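Local coordinates for endo-beta-1,4-glucanase (Bacillus licheniformis, PDB 2JEN), which probably cleaves beta-1,4-glucan backbones of plant cell wall polysaccharides, xyloglucan in particular, as a family 12 glycoside hydrolase, at residues Ile48-Trp53 against Trp61-Tyr66; Trp75-Pro80 against Thr242-Gly247; Asn129-Ala134 against Thr163-Ala168. The protein carries 1 engineered substitution. All blocks are in the same frame, centred on the assembly; numbering follows the deposited sequence. Where two conformers were deposited one is given.

All three contacts touch bound sugars. Contact 1 and contact 2 have centres about 9 Å apart; contact 1 uses strand 62-67 and contact 2 its neighbour in the sheet, strand 72-79. Q63 OE1 meets W79 NE1 at 2.9 Å, a probable hydrogen bond between them. Contact 2 and contact 3 have centres about 10 Å apart and meet where strands 234-244 and 131-141 pair. There E243 OE1 and N133 ND2 are 2.9 Å apart. Contacts 1 and 3 do not touch; their centres are about 17 Å apart. The sugars bridge the set: the chain D glucose touches contacts 1 and 2, and the chain E glucose touches contacts 2 and 3.

Contact 1: Ile48-Trp53 against Trp61-Tyr66; sequences IFNNVW and WWQTIY. With XYS (alpha-D-xylopyranose), chain B; GLC (alpha-D-glucopyranose), chain C; GLC (alpha-D-glucopyranose), chain D.
N50 and Q63 exchange two hydrogen bonds. Q63 NE2 gives one to N50 OD1 at 2.9 Å. N50 ND2 gives the other to Q63 O at 3.0 Å. The side chains run past each other in opposite directions, with their amide planes 52° apart. Each donor stands above the carbonyl plane of its acceptor. N50 OD1 nevertheless lies in the amide plane of Q63. A long, weak bond also joins Q63 NE2 to N51 O. The extended Q63 chain, with CG anti to the backbone N (chi1 -170°), carries the amide across to both oxygens.

Apolar groups flank this amide pair. I48 CG2 meets I65 CG2 at 3.7 Å on one side. On the other, V52 CG1 packs on W61 CZ3 at 3.9 Å, the two side chains at about a right angle. In the beta-sandwich (jelly-roll) fold of family 12, strand 46-49 belongs to one sheet and strand 62-67 to the other, so side chains rather than strand pairing join the two.

N50 is the centre of an inverse gamma turn. Beyond it the chain lines the glycan pocket. N51 ND2 donates to O2 of the chain C glucose at 2.9 Å. V52 N makes a nearly straight bond to O4 of the chain B xylose at 3.0 Å. The W53 ring lays one face on the chain C glucose. Its NE1 donates to O6 of the chain D glucose at 3.0 Å.

Further out, N50 ND2 also bonds N34 O, and W61 stacks on W79.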
loop_
_atom_site.group_PDB
_atom_site.type_symbol
_atom_site.label_atom_id
_atom_site.label_comp_id
_atom_site.label_asym_id
_atom_site.label_seq_id
_atom_site.Cartn_x
_atom_site.Cartn_y
_atom_site.Cartn_z
ATOM N N ILE A 48 20.919 -0.909 9.394
ATOM C CA ILE A 48 20.170 -1.824 8.555
ATOM C C ILE A 48 20.018 -1.103 7.215
ATOM O O ILE A 48 19.691 0.074 7.166
ATOM C CB ILE A 48 18.787 -2.213 9.152
ATOM C CG1 ILE A 48 18.877 -2.525 10.662
ATOM C CG2 ILE A 48 18.204 -3.363 8.377
ATOM C CD1 ILE A 48 17.544 -2.814 11.326
ATOM N N PHE A 49 20.241 -1.841 6.155
ATOM C CA PHE A 49 20.329 -1.283 4.807
ATOM C C PHE A 49 19.383 -2.005 3.846
ATOM O O PHE A 49 19.449 -3.227 3.689
ATOM C CB PHE A 49 21.783 -1.458 4.326
ATOM C CG PHE A 49 22.125 -0.804 3.003
ATOM C CD1 PHE A 49 21.588 0.414 2.617
ATOM C CD2 PHE A 49 23.058 -1.393 2.187
ATOM C CE1 PHE A 49 21.958 1.004 1.411
ATOM C CE2 PHE A 49 23.396 -0.807 0.979
ATOM C CZ PHE A 49 22.863 0.380 0.601
ATOM N N ASN A 50 18.471 -1.247 3.233
ATOM C CA ASN A 50 17.479 -1.804 2.319
ATOM C C ASN A 50 18.119 -1.952 0.952
ATOM O O ASN A 50 17.792 -1.256 -0.028
ATOM C CB ASN A 50 16.210 -0.941 2.288
ATOM C CG ASN A 50 15.005 -1.731 1.861
ATOM O OD1 ASN A 50 14.991 -2.961 2.025
ATOM N ND2 ASN A 50 13.945 -1.068 1.445
ATOM N N ASN A 51 19.071 -2.893 0.872
ATOM C CA ASN A 51 19.936 -3.080 -0.297
ATOM C C ASN A 51 19.230 -3.917 -1.342
ATOM O O ASN A 51 18.948 -5.083 -1.092
ATOM C CB ASN A 51 21.232 -3.759 0.159
ATOM C CG ASN A 51 22.210 -4.017 -0.939
ATOM O OD1 ASN A 51 21.871 -4.017 -2.089
ATOM N ND2 ASN A 51 23.449 -4.270 -0.551
ATOM N N VAL A 52 18.917 -3.295 -2.484
ATOM C CA VAL A 52 18.196 -3.924 -3.565
ATOM C C VAL A 52 19.033 -3.916 -4.848
ATOM O O VAL A 52 18.520 -3.665 -5.939
ATOM C CB VAL A 52 16.799 -3.305 -3.764
ATOM C CG1 VAL A 52 15.953 -3.563 -2.516
ATOM C CG2 VAL A 52 16.831 -1.801 -4.073
ATOM N N TRP A 53 20.311 -4.293 -4.731
ATOM C CA TRP A 53 21.253 -4.074 -5.805
ATOM C C TRP A 53 20.948 -4.826 -7.098
ATOM O O TRP A 53 21.385 -4.407 -8.172
ATOM C CB TRP A 53 22.664 -4.420 -5.381
ATOM C CG TRP A 53 23.010 -5.847 -5.127
ATOM C CD1 TRP A 53 22.935 -6.525 -3.930
ATOM C CD2 TRP A 53 23.587 -6.764 -6.061
ATOM N NE1 TRP A 53 23.431 -7.799 -4.084
ATOM C CE2 TRP A 53 23.847 -7.953 -5.367
ATOM C CE3 TRP A 53 23.959 -6.661 -7.402
ATOM C CZ2 TRP A 53 24.438 -9.057 -5.970
ATOM C CZ3 TRP A 53 24.533 -7.770 -8.014
ATOM C CH2 TRP A 53 24.746 -8.951 -7.289
ATOM N N TRP A 61 7.888 -6.513 -6.615
ATOM C CA TRP A 61 8.588 -6.763 -5.377
ATOM C C TRP A 61 8.401 -5.674 -4.345
ATOM O O TRP A 61 8.007 -4.541 -4.651
ATOM C CB TRP A 61 10.086 -6.929 -5.667
ATOM C CG TRP A 61 10.766 -5.757 -6.266
ATOM C CD1 TRP A 61 11.053 -5.539 -7.603
ATOM C CD2 TRP A 61 11.383 -4.674 -5.547
ATOM N NE1 TRP A 61 11.788 -4.385 -7.738
ATOM C CE2 TRP A 61 12.005 -3.835 -6.499
ATOM C CE3 TRP A 61 11.526 -4.378 -4.198
ATOM C CZ2 TRP A 61 12.748 -2.731 -6.109
ATOM C CZ3 TRP A 61 12.263 -3.280 -3.833
ATOM C CH2 TRP A 61 12.862 -2.476 -4.798
ATOM N N TRP A 62 8.684 -6.044 -3.099
ATOM C CA TRP A 62 8.765 -5.074 -2.029
ATOM C C TRP A 62 9.772 -5.583 -0.984
ATOM O O TRP A 62 10.044 -6.781 -0.908
ATOM C CB TRP A 62 7.407 -4.736 -1.436
ATOM C CG TRP A 62 6.557 -5.818 -1.072
ATOM C CD1 TRP A 62 5.503 -6.333 -1.818
ATOM C CD2 TRP A 62 6.610 -6.557 0.089
ATOM N NE1 TRP A 62 4.900 -7.310 -1.154
ATOM C CE2 TRP A 62 5.543 -7.503 0.025
ATOM C CE3 TRP A 62 7.421 -6.544 1.192
ATOM C CZ2 TRP A 62 5.288 -8.407 1.017
ATOM C CZ3 TRP A 62 7.145 -7.445 2.207
ATOM C CH2 TRP A 62 6.112 -8.368 2.100
ATOM N N GLN A 63 10.321 -4.664 -0.196
ATOM C CA GLN A 63 11.278 -4.999 0.845
ATOM C C GLN A 63 11.294 -3.905 1.869
ATOM O O GLN A 63 11.457 -2.736 1.515
ATOM C CB GLN A 63 12.673 -5.219 0.254
ATOM C CG GLN A 63 13.681 -5.810 1.225
ATOM C CD GLN A 63 14.977 -6.155 0.527
ATOM O OE1 GLN A 63 15.084 -7.223 -0.081
ATOM N NE2 GLN A 63 15.924 -5.228 0.520
ATOM N N THR A 64 11.101 -4.296 3.126
ATOM C CA THR A 64 10.981 -3.371 4.262
ATOM C C THR A 64 11.996 -3.772 5.335
ATOM O O THR A 64 12.025 -4.945 5.726
ATOM C CB THR A 64 9.550 -3.491 4.833
ATOM O OG1 THR A 64 8.636 -2.937 3.857
ATOM C CG2 THR A 64 9.357 -2.809 6.234
ATOM N N ILE A 65 12.761 -2.822 5.814
ATOM C CA ILE A 65 13.660 -3.002 6.934
ATOM C C ILE A 65 13.016 -2.442 8.198
ATOM O O ILE A 65 12.292 -1.466 8.124
ATOM C CB ILE A 65 15.051 -2.377 6.681
ATOM C CG1 ILE A 65 14.993 -0.883 6.340
ATOM C CG2 ILE A 65 15.791 -3.195 5.609
ATOM C CD1 ILE A 65 16.348 -0.145 6.390
ATOM N N TYR A 66 13.252 -3.062 9.362
ATOM C CA TYR A 66 12.693 -2.544 10.611
ATOM C C TYR A 66 13.625 -2.716 11.781
ATOM O O TYR A 66 14.448 -3.625 11.843
ATOM C CB TYR A 66 11.347 -3.210 10.921
ATOM C CG TYR A 66 11.422 -4.658 11.399
ATOM C CD1 TYR A 66 11.414 -5.726 10.521
ATOM C CD2 TYR A 66 11.480 -4.932 12.739
ATOM C CE1 TYR A 66 11.458 -7.018 10.982
ATOM C CE2 TYR A 66 11.530 -6.226 13.222
ATOM C CZ TYR A 66 11.535 -7.265 12.324
ATOM O OH TYR A 66 11.498 -8.575 12.809
HETATM C C1 XYS B . 23.510 -0.185 -5.045
HETATM C C2 XYS B . 22.254 0.294 -5.763
HETATM C C3 XYS B . 21.087 0.487 -4.787
HETATM C C4 XYS B . 21.025 -0.731 -3.858
HETATM C C5 XYS B . 22.359 -1.092 -3.189
HETATM O O2 XYS B . 22.538 1.549 -6.402
HETATM O O3 XYS B . 19.800 0.682 -5.410
HETATM O O4 XYS B . 19.992 -0.568 -2.921
HETATM O O5 XYS B . 23.315 -1.253 -4.176
HETATM C C1 GLC C . 26.902 -6.600 -3.746
HETATM C C2 GLC C . 26.622 -5.358 -2.923
HETATM C C3 GLC C . 26.100 -4.245 -3.796
HETATM C C4 GLC C . 27.110 -4.016 -4.919
HETATM C C5 GLC C . 27.319 -5.327 -5.697
HETATM C C6 GLC C . 28.434 -5.120 -6.733
HETATM O O2 GLC C . 25.733 -5.600 -1.833
HETATM O O3 GLC C . 25.825 -3.097 -2.975
HETATM O O4 GLC C . 26.669 -3.052 -5.830
HETATM O O5 GLC C . 27.818 -6.301 -4.802
HETATM O O6 GLC C . 27.911 -5.119 -8.042
HETATM C C1 GLC D . 28.746 -11.489 -2.924
HETATM C C2 GLC D . 29.064 -10.606 -4.128
HETATM C C3 GLC D . 28.949 -9.164 -3.709
HETATM C C4 GLC D . 27.512 -8.902 -3.268
HETATM C C5 GLC D . 27.265 -9.859 -2.094
HETATM C C6 GLC D . 25.931 -9.643 -1.369
HETATM O O1 GLC D . 28.890 -12.855 -3.194
HETATM O O2 GLC D . 30.368 -10.731 -4.650
HETATM O O3 GLC D . 29.435 -8.413 -4.823
HETATM O O4 GLC D . 27.370 -7.580 -2.797
HETATM O O5 GLC D . 27.401 -11.195 -2.557
HETATM O O6 GLC D . 24.836 -9.700 -2.257
#

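Contact 2: Trp75-Pro80 against Thr242-Gly247; sequences WVWNWP and TEVFGG. With GLC (alpha-D-glucopyranose), chain E; GLC (alpha-D-glucopyranose), chain D; XYS (alpha-D-xylopyranose), chain F.
W79 and G247 form an antiparallel hydrogen-bonded pair, with W79 N to G247 O and G247 N to W79 O both at 2.8 Å. The positive phi of G247, 109°, suits a residue without a side chain. V244 fills the angle between two tryptophans. Its CG2 sits over the five-membered ring of W77, 3.8 Å from the centroid and 10° off the normal. Its CG1 touches W79 CD1 at 3.6 Å. A water in the plane of the W77 ring accepts from NE1 and donates to G246 O. W75 NE1 donates to T242 OG1 at 2.9 Å, close to its ring plane. T242 holds OG1 between its backbone N and carbonyl carbon (chi1 58°), a position that turns the hydroxyl toward the indole N-H of W75.

E243 turns to the glycan instead. Its OE1 accepts from O3 of the chain E glucose at 2.6 Å, and its OE2 from O6 of the chain D glucose at 2.8 Å. F245 lays a ring face on C5 of the chain F xylose. F245 and G246 form a classic beta bulge opposite T131. The chain turns a corner there, passing from one sheet of the family 12 beta-sandwich to the other beside the sugar-binding cleft.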
loop_
_atom_site.group_PDB
_atom_site.type_symbol
_atom_site.label_atom_id
_atom_site.label_comp_id
_atom_site.label_asym_id
_atom_site.label_seq_id
_atom_site.Cartn_x
_atom_site.Cartn_y
_atom_site.Cartn_z
ATOM N N TRP A 75 13.892 -7.697 8.586
ATOM C CA TRP A 75 13.366 -7.242 7.305
ATOM C C TRP A 75 12.408 -8.281 6.742
ATOM O O TRP A 75 12.447 -9.427 7.137
ATOM C CB TRP A 75 14.467 -6.862 6.308
ATOM C CG TRP A 75 15.584 -7.863 6.179
ATOM C CD1 TRP A 75 15.644 -8.926 5.322
ATOM C CD2 TRP A 75 16.836 -7.847 6.880
ATOM N NE1 TRP A 75 16.819 -9.604 5.503
ATOM C CE2 TRP A 75 17.590 -8.949 6.425
ATOM C CE3 TRP A 75 17.400 -7.013 7.853
ATOM C CZ2 TRP A 75 18.843 -9.262 6.931
ATOM C CZ3 TRP A 75 18.644 -7.335 8.361
ATOM C CH2 TRP A 75 19.353 -8.449 7.890
ATOM N N VAL A 76 11.545 -7.820 5.848
ATOM C CA VAL A 76 10.463 -8.544 5.270
ATOM C C VAL A 76 10.574 -8.313 3.754
ATOM O O VAL A 76 10.871 -7.195 3.332
ATOM C CB VAL A 76 9.169 -7.957 5.856
ATOM C CG1 VAL A 76 7.982 -8.830 5.481
ATOM C CG2 VAL A 76 9.319 -7.764 7.421
ATOM N N TRP A 77 10.296 -9.321 2.945
ATOM C CA TRP A 77 10.503 -9.193 1.512
ATOM C C TRP A 77 9.529 -10.015 0.679
ATOM O O TRP A 77 8.924 -11.002 1.149
ATOM C CB TRP A 77 11.925 -9.642 1.127
ATOM C CG TRP A 77 12.246 -11.111 1.301
ATOM C CD1 TRP A 77 12.006 -12.114 0.421
ATOM C CD2 TRP A 77 12.891 -11.730 2.428
ATOM N NE1 TRP A 77 12.463 -13.318 0.930
ATOM C CE2 TRP A 77 13.019 -13.101 2.152
ATOM C CE3 TRP A 77 13.379 -11.253 3.640
ATOM C CZ2 TRP A 77 13.651 -13.982 3.026
ATOM C CZ3 TRP A 77 13.988 -12.148 4.526
ATOM C CH2 TRP A 77 14.134 -13.482 4.185
ATOM N N ASN A 78 9.423 -9.602 -0.572
ATOM C CA ASN A 78 8.746 -10.344 -1.601
ATOM C C ASN A 78 9.414 -10.104 -2.936
ATOM O O ASN A 78 9.433 -8.971 -3.413
ATOM C CB ASN A 78 7.291 -9.866 -1.708
ATOM C CG ASN A 78 6.537 -10.512 -2.815
ATOM O OD1 ASN A 78 6.639 -11.705 -3.032
ATOM N ND2 ASN A 78 5.798 -9.720 -3.562
ATOM N N TRP A 79 10.033 -11.161 -3.489
ATOM C CA TRP A 79 10.896 -11.106 -4.679
ATOM C C TRP A 79 10.366 -12.182 -5.668
ATOM O O TRP A 79 10.909 -13.285 -5.765
ATOM C CB TRP A 79 12.367 -11.334 -4.351
ATOM C CG TRP A 79 12.940 -10.144 -3.691
ATOM C CD1 TRP A 79 13.202 -9.984 -2.377
ATOM C CD2 TRP A 79 13.267 -8.903 -4.317
ATOM N NE1 TRP A 79 13.690 -8.713 -2.128
ATOM C CE2 TRP A 79 13.700 -8.026 -3.313
ATOM C CE3 TRP A 79 13.225 -8.447 -5.625
ATOM C CZ2 TRP A 79 14.116 -6.739 -3.595
ATOM C CZ3 TRP A 79 13.655 -7.173 -5.907
ATOM C CH2 TRP A 79 14.076 -6.325 -4.887
ATOM N N PRO A 80 9.262 -11.901 -6.381
ATOM C CA PRO A 80 8.741 -12.945 -7.265
ATOM C C PRO A 80 9.574 -13.171 -8.526
ATOM O O PRO A 80 9.452 -12.454 -9.509
ATOM C CB PRO A 80 7.315 -12.472 -7.589
ATOM C CG PRO A 80 7.019 -11.397 -6.629
ATOM C CD PRO A 80 8.341 -10.760 -6.332
ATOM N N THR A 242 20.516 -11.343 4.107
ATOM C CA THR A 242 19.953 -12.441 3.337
ATOM C C THR A 242 20.028 -12.095 1.870
ATOM O O THR A 242 19.332 -11.201 1.418
ATOM C CB THR A 242 18.509 -12.742 3.742
ATOM O OG1 THR A 242 17.726 -11.557 3.559
ATOM C CG2 THR A 242 18.354 -13.184 5.193
ATOM N N GLU A 243 20.808 -12.824 1.077
ATOM C CA GLU A 243 20.687 -12.687 -0.379
ATOM C C GLU A 243 19.428 -13.397 -0.774
ATOM O O GLU A 243 19.207 -14.553 -0.396
ATOM C CB GLU A 243 21.856 -13.312 -1.131
ATOM C CG GLU A 243 23.202 -12.642 -0.888
ATOM C CD GLU A 243 24.305 -13.193 -1.757
ATOM O OE1 GLU A 243 24.632 -14.372 -1.635
ATOM O OE2 GLU A 243 24.848 -12.434 -2.581
ATOM N N VAL A 244 18.548 -12.705 -1.506
ATOM C CA VAL A 244 17.299 -13.285 -1.941
ATOM C C VAL A 244 17.316 -13.389 -3.459
ATOM O O VAL A 244 17.591 -12.408 -4.162
ATOM C CB VAL A 244 16.072 -12.476 -1.504
ATOM C CG1 VAL A 244 14.795 -13.210 -2.003
ATOM C CG2 VAL A 244 16.066 -12.272 0.027
ATOM N N PHE A 245 17.084 -14.612 -3.957
ATOM C CA PHE A 245 16.989 -14.921 -5.350
ATOM C C PHE A 245 15.526 -14.893 -5.792
ATOM O O PHE A 245 15.176 -14.393 -6.865
ATOM C CB PHE A 245 17.620 -16.277 -5.617
ATOM C CG PHE A 245 19.063 -16.365 -5.236
ATOM C CD1 PHE A 245 19.427 -16.623 -3.914
ATOM C CD2 PHE A 245 20.056 -16.174 -6.170
ATOM C CE1 PHE A 245 20.775 -16.691 -3.546
ATOM C CE2 PHE A 245 21.418 -16.287 -5.797
ATOM C CZ PHE A 245 21.757 -16.545 -4.491
ATOM N N GLY A 246 14.656 -15.423 -4.947
ATOM C CA GLY A 246 13.220 -15.349 -5.189
ATOM C C GLY A 246 12.448 -15.807 -3.987
ATOM O O GLY A 246 12.988 -16.538 -3.145
ATOM N N GLY A 247 11.188 -15.418 -3.908
ATOM C CA GLY A 247 10.315 -15.828 -2.825
ATOM C C GLY A 247 9.976 -14.708 -1.860
ATOM O O GLY A 247 10.401 -13.552 -2.032
HETATM C C1 GLC E . 25.824 -16.240 -6.703
HETATM C C2 GLC E . 26.110 -16.347 -5.224
HETATM C C3 GLC E . 26.025 -15.004 -4.540
HETATM C C4 GLC E . 26.801 -13.919 -5.290
HETATM C C5 GLC E . 26.451 -13.994 -6.785
HETATM C C6 GLC E . 27.306 -13.015 -7.584
HETATM O O2 GLC E . 25.156 -17.204 -4.634
HETATM O O3 GLC E . 26.553 -15.130 -3.244
HETATM O O4 GLC E . 26.517 -12.640 -4.723
HETATM O O5 GLC E . 26.723 -15.289 -7.269
HETATM O O6 GLC E . 26.742 -12.863 -8.888
HETATM C C1 GLC D . 28.746 -11.489 -2.924
HETATM C C2 GLC D . 29.064 -10.606 -4.128
HETATM C C3 GLC D . 28.949 -9.164 -3.709
HETATM C C4 GLC D . 27.512 -8.902 -3.268
HETATM C C5 GLC D . 27.265 -9.859 -2.094
HETATM C C6 GLC D . 25.931 -9.643 -1.369
HETATM O O1 GLC D . 28.890 -12.855 -3.194
HETATM O O2 GLC D . 30.368 -10.731 -4.650
HETATM O O3 GLC D . 29.435 -8.413 -4.823
HETATM O O4 GLC D . 27.370 -7.580 -2.797
HETATM O O5 GLC D . 27.401 -11.195 -2.557
HETATM O O6 GLC D . 24.836 -9.700 -2.257
HETATM C C1 XYS F . 22.485 -20.696 -7.325
HETATM C C2 XYS F . 21.813 -21.937 -7.854
HETATM C C3 XYS F . 20.427 -21.601 -8.361
HETATM C C4 XYS F . 19.652 -20.906 -7.255
HETATM C C5 XYS F . 20.463 -19.710 -6.793
HETATM O O2 XYS F . 22.603 -22.523 -8.896
HETATM O O3 XYS F . 19.750 -22.770 -8.802
HETATM O O4 XYS F . 18.432 -20.425 -7.799
HETATM O O5 XYS F . 21.745 -20.099 -6.304
HETATM O O HOH W 1 12.796 -15.876 -0.375
#

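Contact 3: Asn129-Ala134 against Thr163-Ala168; sequences NGTYNA and TNAGPA. With XYS (alpha-D-xylopyranose), chain F; GLC (alpha-D-glucopyranose), chain G; GLC (alpha-D-glucopyranose), chain E.
The antiparallel pairing of strands 131-141 and 154-163 ends at Y132 and T163, where strand 154-163 gives way to a loop lining the glycan pocket. The two residues form a hydrogen-bonded pair. T163 N donates to Y132 O at 2.9 Å. Y132 N donates to T163 O at 3.1 Å. The CA of T131 adds a C-H contact to T163 O.

The T163 side chain lies over one face of the Y132 ring. Its CB is 3.7 Å from the centroid and 18° off the normal. Y132 CG sits between the backbone N and the carbonyl carbon (chi1 58°), which brings the ring face against T163. A water 2.7 Å from Y132 OH gives a weak bond to T163 OG1, whose stronger partner is N161 OD1.

N164 has a left-handed backbone (phi 72°). Its ND2 donates to G130 O at 3.0 Å, with the oxygen in the plane of the amide. T131 CG2 touches A165 CB at 3.9 Å.

The sugars follow along the loop. A water lies 2.8 Å from T131 OG1 and equally close to O4 of the chain F xylose. G166 N gives O5 of that xylose a weak bond, and G166 O accepts from O2 of the chain E glucose. Much of the polar recognition here thus rests on backbone atoms and water, and the strand pairing ends where the loop begins.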
loop_
_atom_site.group_PDB
_atom_site.type_symbol
_atom_site.label_atom_id
_atom_site.label_comp_id
_atom_site.label_asym_id
_atom_site.label_seq_id
_atom_site.Cartn_x
_atom_site.Cartn_y
_atom_site.Cartn_z
ATOM N N ASN A 129 9.729 -18.691 1.884
ATOM C CA ASN A 129 9.792 -19.677 0.832
ATOM C C ASN A 129 10.795 -19.279 -0.231
ATOM O O ASN A 129 11.530 -18.304 -0.040
ATOM C CB ASN A 129 8.401 -19.975 0.281
ATOM C CG ASN A 129 7.751 -18.786 -0.362
ATOM O OD1 ASN A 129 8.415 -17.859 -0.829
ATOM N ND2 ASN A 129 6.421 -18.790 -0.374
ATOM N N GLY A 130 10.900 -20.014 -1.324
ATOM C CA GLY A 130 11.815 -19.672 -2.375
ATOM C C GLY A 130 13.274 -20.001 -2.080
ATOM O O GLY A 130 13.588 -21.035 -1.484
ATOM N N THR A 131 14.158 -19.132 -2.540
ATOM C CA THR A 131 15.580 -19.368 -2.648
ATOM C C THR A 131 16.301 -18.175 -2.049
ATOM O O THR A 131 16.116 -17.033 -2.542
ATOM C CB THR A 131 15.983 -19.557 -4.117
ATOM O OG1 THR A 131 15.278 -20.704 -4.634
ATOM C CG2 THR A 131 17.506 -19.792 -4.233
ATOM N N TYR A 132 17.118 -18.422 -1.032
ATOM C CA TYR A 132 17.749 -17.352 -0.256
ATOM C C TYR A 132 18.870 -17.957 0.548
ATOM O O TYR A 132 18.985 -19.174 0.670
ATOM C CB TYR A 132 16.724 -16.658 0.655
ATOM C CG TYR A 132 16.035 -17.581 1.623
ATOM C CD1 TYR A 132 16.598 -17.884 2.851
ATOM C CD2 TYR A 132 14.837 -18.211 1.289
ATOM C CE1 TYR A 132 15.981 -18.767 3.717
ATOM C CE2 TYR A 132 14.221 -19.081 2.143
ATOM C CZ TYR A 132 14.788 -19.370 3.342
ATOM O OH TYR A 132 14.173 -20.234 4.233
ATOM N N ASN A 133 19.652 -17.095 1.172
ATOM C CA ASN A 133 20.622 -17.496 2.200
ATOM C C ASN A 133 20.582 -16.523 3.371
ATOM O O ASN A 133 19.813 -15.540 3.353
ATOM C CB ASN A 133 22.028 -17.602 1.580
ATOM C CG ASN A 133 22.574 -16.318 1.060
ATOM O OD1 ASN A 133 22.318 -15.256 1.640
ATOM N ND2 ASN A 133 23.380 -16.393 -0.008
ATOM N N ALA A 134 21.339 -16.841 4.422
ATOM C CA ALA A 134 21.676 -15.892 5.457
ATOM C C ALA A 134 23.190 -15.933 5.543
ATOM O O ALA A 134 23.766 -17.022 5.764
ATOM C CB ALA A 134 21.040 -16.234 6.791
ATOM N N THR A 163 19.266 -21.943 1.482
ATOM C CA THR A 163 17.984 -22.505 1.127
ATOM C C THR A 163 17.824 -22.472 -0.377
ATOM O O THR A 163 17.465 -21.462 -0.982
ATOM C CB THR A 163 16.839 -21.786 1.854
ATOM O OG1 THR A 163 17.026 -21.948 3.274
ATOM C CG2 THR A 163 15.479 -22.383 1.453
ATOM N N ASN A 164 18.167 -23.602 -0.993
ATOM C CA ASN A 164 18.033 -23.845 -2.425
ATOM C C ASN A 164 19.022 -23.080 -3.280
ATOM O O ASN A 164 18.881 -23.050 -4.506
ATOM C CB ASN A 164 16.600 -23.635 -2.929
ATOM C CG ASN A 164 15.595 -24.478 -2.198
ATOM O OD1 ASN A 164 15.771 -25.696 -2.092
ATOM N ND2 ASN A 164 14.529 -23.854 -1.697
ATOM N N ALA A 165 20.016 -22.470 -2.651
ATOM C CA ALA A 165 20.965 -21.645 -3.386
ATOM C C ALA A 165 22.319 -22.303 -3.513
ATOM O O ALA A 165 22.511 -23.473 -3.138
ATOM C CB ALA A 165 21.109 -20.211 -2.743
ATOM N N GLY A 166 23.247 -21.562 -4.092
ATOM C CA GLY A 166 24.626 -22.000 -4.187
ATOM C C GLY A 166 25.504 -20.814 -4.506
ATOM O O GLY A 166 25.030 -19.809 -5.025
ATOM N N PRO A 167 26.781 -20.894 -4.153
ATOM C CA PRO A 167 27.665 -19.779 -4.205
ATOM C C PRO A 167 28.350 -19.573 -5.544
ATOM O O PRO A 167 28.244 -20.416 -6.464
ATOM C CB PRO A 167 28.690 -20.124 -3.125
ATOM C CG PRO A 167 28.822 -21.600 -3.274
ATOM C CD PRO A 167 27.409 -22.055 -3.491
ATOM N N ALA A 168 29.075 -18.465 -5.638
ATOM C CA ALA A 168 29.889 -18.166 -6.802
ATOM C C ALA A 168 31.154 -19.014 -6.725
ATOM O O ALA A 168 31.678 -19.322 -5.647
ATOM C CB ALA A 168 30.251 -16.708 -6.821
HETATM C C1 XYS F . 22.485 -20.696 -7.325
HETATM C C2 XYS F . 21.813 -21.937 -7.854
HETATM C C3 XYS F . 20.427 -21.601 -8.361
HETATM C C4 XYS F . 19.652 -20.906 -7.255
HETATM C C5 XYS F . 20.463 -19.710 -6.793
HETATM O O2 XYS F . 22.603 -22.523 -8.896
HETATM O O3 XYS F . 19.750 -22.770 -8.802
HETATM O O4 XYS F . 18.432 -20.425 -7.799
HETATM O O5 XYS F . 21.745 -20.099 -6.304
HETATM C C1 GLC G . 25.720 -19.490 -10.935
HETATM C C2 GLC G . 26.738 -18.370 -10.900
HETATM C C3 GLC G . 27.062 -17.939 -9.471
HETATM C C4 GLC G . 25.776 -17.683 -8.678
HETATM C C5 GLC G . 24.867 -18.893 -8.801
HETATM C C6 GLC G . 23.518 -18.668 -8.102
HETATM O O1 GLC G . 25.273 -19.660 -12.269
HETATM O O2 GLC G . 27.951 -18.838 -11.472
HETATM O O3 GLC G . 27.872 -16.786 -9.459
HETATM O O4 GLC G . 26.078 -17.530 -7.298
HETATM O O5 GLC G . 24.584 -19.116 -10.176
HETATM O O6 GLC G . 22.692 -19.790 -8.400
HETATM C C1 GLC E . 25.824 -16.240 -6.703
HETATM C C2 GLC E . 26.110 -16.347 -5.224
HETATM C C3 GLC E . 26.025 -15.004 -4.540
HETATM C C4 GLC E . 26.801 -13.919 -5.290
HETATM C C5 GLC E . 26.451 -13.994 -6.785
HETATM C C6 GLC E . 27.306 -13.015 -7.584
HETATM O O2 GLC E . 25.156 -17.204 -4.634
HETATM O O3 GLC E . 26.553 -15.130 -3.244
HETATM O O4 GLC E . 26.517 -12.640 -4.723
HETATM O O5 GLC E . 26.723 -15.289 -7.269
HETATM O O6 GLC E . 26.742 -12.863 -8.888
HETATM O O HOH W 2 16.419 -22.101 -6.747
HETATM O O HOH W 3 15.455 -21.690 6.181
#